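Local coordinates for putative MCP-type signal transduction protein (Campylobacter jejuni subsp. jejuni serotype O:2, PDB 4WY9) that serves as a chemotaxis receptor, its periplasmic tandem-PAS domain probably sensing ligands indirectly and passing the signal on across the membrane, at residues Q161-V166 against G184-F189; I150-K155 against D215-I220. One frame throughout, in Å; residues are numbered along the deposited sequence. Where two conformers were deposited one is given.

Contact 1: residues Q161-V166 against G184-F189; sequences QDFDAV and GMTLDF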
loop_
_atom_site.group_PDB
_atom_site.type_symbol
_atom_site.label_atom_id
_atom_site.label_comp_id
_atom_site.label_asym_id
_atom_site.label_seq_id
_atom_site.Cartn_x
_atom_site.Cartn_y
_atom_site.Cartn_z
ATOM N N GLN A 161 10.268 15.139 -0.677
ATOM C CA GLN A 161 8.956 15.498 -0.152
ATOM C C GLN A 161 8.298 14.293 0.477
ATOM O O GLN A 161 8.394 13.196 -0.010
ATOM C CB GLN A 161 8.044 16.065 -1.220
ATOM C CG GLN A 161 8.664 17.140 -2.130
ATOM C CD GLN A 161 8.054 17.117 -3.533
ATOM O OE1 GLN A 161 7.425 16.117 -3.964
ATOM N NE2 GLN A 161 8.245 18.222 -4.274
ATOM N N ASP A 162 7.586 14.529 1.571
ATOM C CA ASP A 162 6.848 13.483 2.263
ATOM C C ASP A 162 5.685 12.983 1.435
ATOM O O ASP A 162 5.048 13.740 0.703
ATOM C CB ASP A 162 6.277 13.999 3.583
ATOM C CG ASP A 162 7.333 14.284 4.633
ATOM O OD1 ASP A 162 8.502 13.884 4.473
ATOM O OD2 ASP A 162 6.946 14.892 5.662
ATOM N N PHE A 163 5.396 11.684 1.545
ATOM C CA PHE A 163 4.182 11.123 0.982
ATOM C C PHE A 163 3.679 9.968 1.836
ATOM O O PHE A 163 4.421 9.406 2.650
ATOM C CB PHE A 163 4.364 10.698 -0.481
ATOM C CG PHE A 163 5.321 9.535 -0.695
ATOM C CD1 PHE A 163 6.670 9.749 -0.752
ATOM C CD2 PHE A 163 4.851 8.272 -0.917
ATOM C CE1 PHE A 163 7.554 8.695 -0.970
ATOM C CE2 PHE A 163 5.722 7.218 -1.139
ATOM C CZ PHE A 163 7.059 7.426 -1.170
ATOM N N ASP A 164 2.411 9.646 1.698
ATOM C CA ASP A 164 1.780 8.548 2.409
ATOM C C ASP A 164 1.787 7.299 1.545
ATOM O O ASP A 164 1.419 7.360 0.365
ATOM C CB ASP A 164 0.390 8.939 2.833
ATOM C CG ASP A 164 0.399 10.217 3.630
ATOM O OD1 ASP A 164 0.997 10.223 4.689
ATOM O OD2 ASP A 164 -0.234 11.202 3.189
ATOM N N ALA A 165 2.211 6.199 2.114
ATOM C CA ALA A 165 2.570 5.035 1.332
ATOM C C ALA A 165 2.201 3.732 1.986
ATOM O O ALA A 165 2.024 3.646 3.192
ATOM C CB ALA A 165 4.052 5.046 1.084
ATOM N N VAL A 166 2.147 2.673 1.168
ATOM C CA VAL A 166 2.161 1.319 1.683
ATOM C C VAL A 166 3.199 0.510 0.902
ATOM O O VAL A 166 3.399 0.735 -0.295
ATOM C CB VAL A 166 0.779 0.650 1.624
ATOM C CG1 VAL A 166 0.250 0.545 0.170
ATOM C CG2 VAL A 166 0.801 -0.715 2.278
ATOM N N GLY A 184 10.902 -5.225 -3.233
ATOM C CA GLY A 184 9.652 -4.632 -2.846
ATOM C C GLY A 184 9.234 -3.459 -3.687
ATOM O O GLY A 184 9.982 -2.981 -4.550
ATOM N N MET A 185 8.029 -2.981 -3.408
ATOM C CA MET A 185 7.421 -1.886 -4.105
ATOM C C MET A 185 6.715 -0.942 -3.136
ATOM O O MET A 185 6.204 -1.406 -2.104
ATOM C CB MET A 185 6.389 -2.373 -5.119
ATOM C CG MET A 185 6.909 -3.369 -6.105
ATOM S SD MET A 185 5.485 -4.208 -6.795
ATOM C CE MET A 185 6.182 -5.235 -8.007
ATOM N N THR A 186 6.645 0.321 -3.503
ATOM C CA THR A 186 5.943 1.331 -2.741
ATOM C C THR A 186 4.823 1.909 -3.557
ATOM O O THR A 186 5.067 2.383 -4.664
ATOM C CB THR A 186 6.872 2.481 -2.283
ATOM O OG1 THR A 186 7.997 1.957 -1.607
ATOM C CG2 THR A 186 6.141 3.439 -1.397
ATOM N N LEU A 187 3.607 1.913 -2.994
ATOM C CA LEU A 187 2.462 2.603 -3.558
ATOM C C LEU A 187 2.264 3.913 -2.814
ATOM O O LEU A 187 2.171 3.917 -1.587
ATOM C CB LEU A 187 1.211 1.744 -3.456
ATOM C CG LEU A 187 -0.136 2.360 -3.830
ATOM C CD1 LEU A 187 -0.191 2.760 -5.270
ATOM C CD2 LEU A 187 -1.254 1.367 -3.497
ATOM N N ASP A 188 2.248 5.012 -3.556
ATOM C CA ASP A 188 1.907 6.324 -3.024
ATOM C C ASP A 188 0.392 6.475 -3.036
ATOM O O ASP A 188 -0.230 6.423 -4.092
ATOM C CB ASP A 188 2.585 7.411 -3.851
ATOM C CG ASP A 188 2.333 8.824 -3.360
ATOM O OD1 ASP A 188 1.377 9.081 -2.600
ATOM O OD2 ASP A 188 3.096 9.716 -3.783
ATOM N N PHE A 189 -0.227 6.667 -1.869
ATOM C CA PHE A 189 -1.677 6.712 -1.816
ATOM C C PHE A 189 -2.283 7.897 -2.568
ATOM O O PHE A 189 -3.487 7.907 -2.805
ATOM C CB PHE A 189 -2.176 6.685 -0.373
ATOM C CG PHE A 189 -2.156 5.295 0.233
ATOM C CD1 PHE A 189 -2.963 4.285 -0.296
ATOM C CD2 PHE A 189 -1.327 4.987 1.295
ATOM C CE1 PHE A 189 -2.972 3.024 0.227
ATOM C CE2 PHE A 189 -1.325 3.708 1.828
ATOM C CZ PHE A 189 -2.135 2.724 1.300
HETATM O O HOH W 1 0.900 10.748 -0.429
#
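Strand residues 163-166 and 184-188 run antiparallel, with 132° between their directions. Val-166 and Leu-187 form a hydrogen-bonded pair: Val-166 N donates to Leu-187 O at 3.0 Å, and Leu-187 N returns the bond to Val-166 O. Ala-165 and Asp-188 form the next, non-hydrogen-bonded pair, with their CA atoms 4.6 Å apart. One more bond follows where the strand gives way to a turn, from Phe-189 N to Asp-164 O at 2.9 Å.

Phe-163, Ala-165, Thr-186 and Asp-188 meet on one face of the hairpin. The Thr-186 methyl CG2 sits at the edge of the Phe-163 ring, near its plane, 3.8 Å from CE2. The same methyl touches Ala-165 CB. Thr-186 OG1 turns to a different partner, Asn-167 OD1. The carboxylate of Asp-188 lies obliquely against the Phe-163 ring, its CG 3.6 Å from CD2, with the planes 34° apart. With CG of Asp-188 anti to the backbone N (chi1 -178°), OD1 can accept from Ser-190 N in the turn before helix 190-196. OD1 also takes a bond from a water that accepts from Asp-164 N, which joins the two strands through solvent.

On the other face, Val-166 CG1 packs against Phe-189 CZ at 3.4 Å and Leu-187 CB at 3.9 Å. The Phe-189 ring lies over the first strand from Asp-164 O to Val-166, with CE2 3.5 Å from Ala-165 C. Phe-31 of the long helix 8-51 also touches Val-166.

This is the open end of a beta hairpin, strands 163-173 and 179-188, in the antiparallel sheet of a PAS-like (Cache) sensor domain; Asp-188 caps Ser-190 N at the turn leading into helix 190-196.

Contact 2: residues I150-K155 against D215-I220; sequences IGRPIK and DGFMAI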
loop_
_atom_site.group_PDB
_atom_site.type_symbol
_atom_site.label_atom_id
_atom_site.label_comp_id
_atom_site.label_asym_id
_atom_site.label_seq_id
_atom_site.Cartn_x
_atom_site.Cartn_y
_atom_site.Cartn_z
ATOM N N ILE A 150 3.030 -7.135 3.557
ATOM C CA ILE A 150 2.363 -5.883 3.245
ATOM C C ILE A 150 2.251 -5.023 4.487
ATOM O O ILE A 150 1.815 -5.506 5.543
ATOM C CB ILE A 150 0.981 -6.124 2.635
ATOM C CG1 ILE A 150 1.151 -6.942 1.333
ATOM C CG2 ILE A 150 0.252 -4.813 2.328
ATOM C CD1 ILE A 150 -0.099 -7.221 0.611
ATOM N N GLY A 151 2.692 -3.783 4.394
ATOM C CA GLY A 151 2.717 -2.900 5.534
ATOM C C GLY A 151 1.431 -2.188 5.833
ATOM O O GLY A 151 0.413 -2.415 5.180
ATOM N N ARG A 152 1.464 -1.321 6.843
ATOM C CA ARG A 152 0.381 -0.393 7.134
ATOM C C ARG A 152 0.713 0.930 6.422
ATOM O O ARG A 152 1.857 1.132 5.968
ATOM C CB ARG A 152 0.191 -0.235 8.629
ATOM C CG ARG A 152 1.450 0.163 9.392
ATOM C CD ARG A 152 1.122 1.009 10.614
ATOM N NE ARG A 152 0.628 2.311 10.164
ATOM C CZ ARG A 152 0.292 3.299 10.966
ATOM N NH1 ARG A 152 0.350 3.114 12.288
ATOM N NH2 ARG A 152 -0.196 4.425 10.423
ATOM N N PRO A 153 -0.237 1.872 6.362
ATOM C CA PRO A 153 0.087 3.169 5.792
ATOM C C PRO A 153 1.131 3.891 6.622
ATOM O O PRO A 153 1.013 3.948 7.847
ATOM C CB PRO A 153 -1.261 3.907 5.793
ATOM C CG PRO A 153 -2.257 2.809 5.777
ATOM C CD PRO A 153 -1.677 1.775 6.667
ATOM N N ILE A 154 2.158 4.417 5.963
ATOM C CA ILE A 154 3.263 5.095 6.638
ATOM C C ILE A 154 3.654 6.330 5.877
ATOM O O ILE A 154 3.332 6.464 4.690
ATOM C CB ILE A 154 4.510 4.190 6.798
ATOM C CG1 ILE A 154 5.111 3.806 5.470
ATOM C CG2 ILE A 154 4.236 2.962 7.678
ATOM C CD1 ILE A 154 6.455 3.121 5.541
ATOM N N LYS A 155 4.348 7.244 6.554
ATOM C CA LYS A 155 4.992 8.365 5.908
ATOM C C LYS A 155 6.325 7.916 5.322
ATOM O O LYS A 155 7.080 7.149 5.972
ATOM C CB LYS A 155 5.209 9.496 6.900
ATOM C CG LYS A 155 5.983 10.690 6.366
ATOM C CD LYS A 155 6.617 11.545 7.495
ATOM C CE LYS A 155 5.680 11.983 8.569
ATOM N NZ LYS A 155 6.408 12.644 9.695
ATOM N N ASP A 215 -7.151 -2.631 11.043
ATOM C CA ASP A 215 -6.779 -2.140 12.354
ATOM C C ASP A 215 -7.255 -0.716 12.611
ATOM O O ASP A 215 -7.233 -0.250 13.743
ATOM C CB ASP A 215 -5.255 -2.242 12.572
ATOM C CG ASP A 215 -4.761 -3.665 12.603
ATOM O OD1 ASP A 215 -5.415 -4.497 13.265
ATOM O OD2 ASP A 215 -3.719 -3.962 11.979
ATOM N N GLY A 216 -7.697 -0.027 11.547
ATOM C CA GLY A 216 -8.197 1.319 11.679
ATOM C C GLY A 216 -7.304 2.423 11.159
ATOM O O GLY A 216 -7.704 3.594 11.184
ATOM N N PHE A 217 -6.091 2.095 10.687
ATOM C CA PHE A 217 -5.164 3.105 10.238
ATOM C C PHE A 217 -5.515 3.613 8.858
ATOM O O PHE A 217 -5.622 2.835 7.905
ATOM C CB PHE A 217 -3.729 2.571 10.291
ATOM C CG PHE A 217 -3.253 2.284 11.657
ATOM C CD1 PHE A 217 -2.970 3.322 12.556
ATOM C CD2 PHE A 217 -3.118 0.982 12.091
ATOM C CE1 PHE A 217 -2.545 3.034 13.828
ATOM C CE2 PHE A 217 -2.689 0.693 13.394
ATOM C CZ PHE A 217 -2.423 1.713 14.253
ATOM N N MET A 218 -5.703 4.921 8.739
ATOM C CA MET A 218 -6.192 5.512 7.526
ATOM C C MET A 218 -5.093 5.788 6.494
ATOM O O MET A 218 -4.075 6.386 6.797
ATOM C CB MET A 218 -6.959 6.775 7.832
ATOM C CG MET A 218 -8.289 6.467 8.542
ATOM S SD MET A 218 -9.210 7.937 9.012
ATOM C CE MET A 218 -8.291 8.443 10.456
ATOM N N ALA A 219 -5.338 5.329 5.279
ATOM C CA ALA A 219 -4.492 5.584 4.122
ATOM C C ALA A 219 -4.939 6.832 3.385
ATOM O O ALA A 219 -4.118 7.595 2.860
ATOM C CB ALA A 219 -4.566 4.398 3.196
ATOM N N ILE A 220 -6.250 7.041 3.324
ATOM C CA ILE A 220 -6.863 8.146 2.629
ATOM C C ILE A 220 -8.050 8.643 3.433
ATOM O O ILE A 220 -8.892 7.834 3.841
ATOM C CB ILE A 220 -7.336 7.789 1.214
ATOM C CG1 ILE A 220 -6.161 7.328 0.333
ATOM C CG2 ILE A 220 -8.037 8.950 0.534
ATOM C CD1 ILE A 220 -6.568 6.655 -0.922
#
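Arg-152 lays its guanidinium flat over one face of the Phe-217 ring. The group centres are 3.9 Å apart and the planes are 27° from parallel, so this is a stacked cation-pi pair. Arg-152 CZ stands 24° off the normal of the Phe-217 ring. NH1 is offset toward the rim, 3.3 Å from both CD1 and CE1 of Phe-217.

Arg-152 CG lies between the backbone N and the carbonyl carbon (chi1 54°), and bends at chi2 and chi3 carry the guanidinium forward to the carbonyl of Pro-153. NE and NH2 then both donate to Pro-153 O, each at 2.9 Å. Both bonds are bent, with the oxygen out of the guanidinium plane, but together they help to hold its rotation. NH2 also bonds Leu-228 O.

The Pro-153 ring adds apolar contacts: its CG meets Ala-219 CB at 3.8 Å, and its CD rests 4.2 Å from Phe-217 CB. No hydrogen bond crosses between the segments.

Ala-219 and Ile-220 form a classic beta bulge opposite Leu-211, where the chain turns a corner. A cation-pi stack and a proline here join the approaches to strands 154-156 and 218-220, one part of where the two PAS-like halves of the tandem sensor meet.

Overall arrangement
After the long helix 8-51, the chain lays down three strands of the first sheet before reaching 150-155, the first half of contact 2. A short turn leads to 161-166, and strand 163-173 pairs with 154-156; Ala-165 N probably donates to Ile-154 O here. The chain then turns back, and 184-189 closes the hairpin of contact 1. Helix 190-196 and strand 209-213 follow before 215-220 closes contact 2, whose larger loop encloses contact 1. The two centres are 10 Å apart. Phe-189 links them, with CZ 3.5 Å from Ala-219 CB. Contact 1 lies within the first sheet, while contact 2 ties its margin to the edge strand of the second sheet.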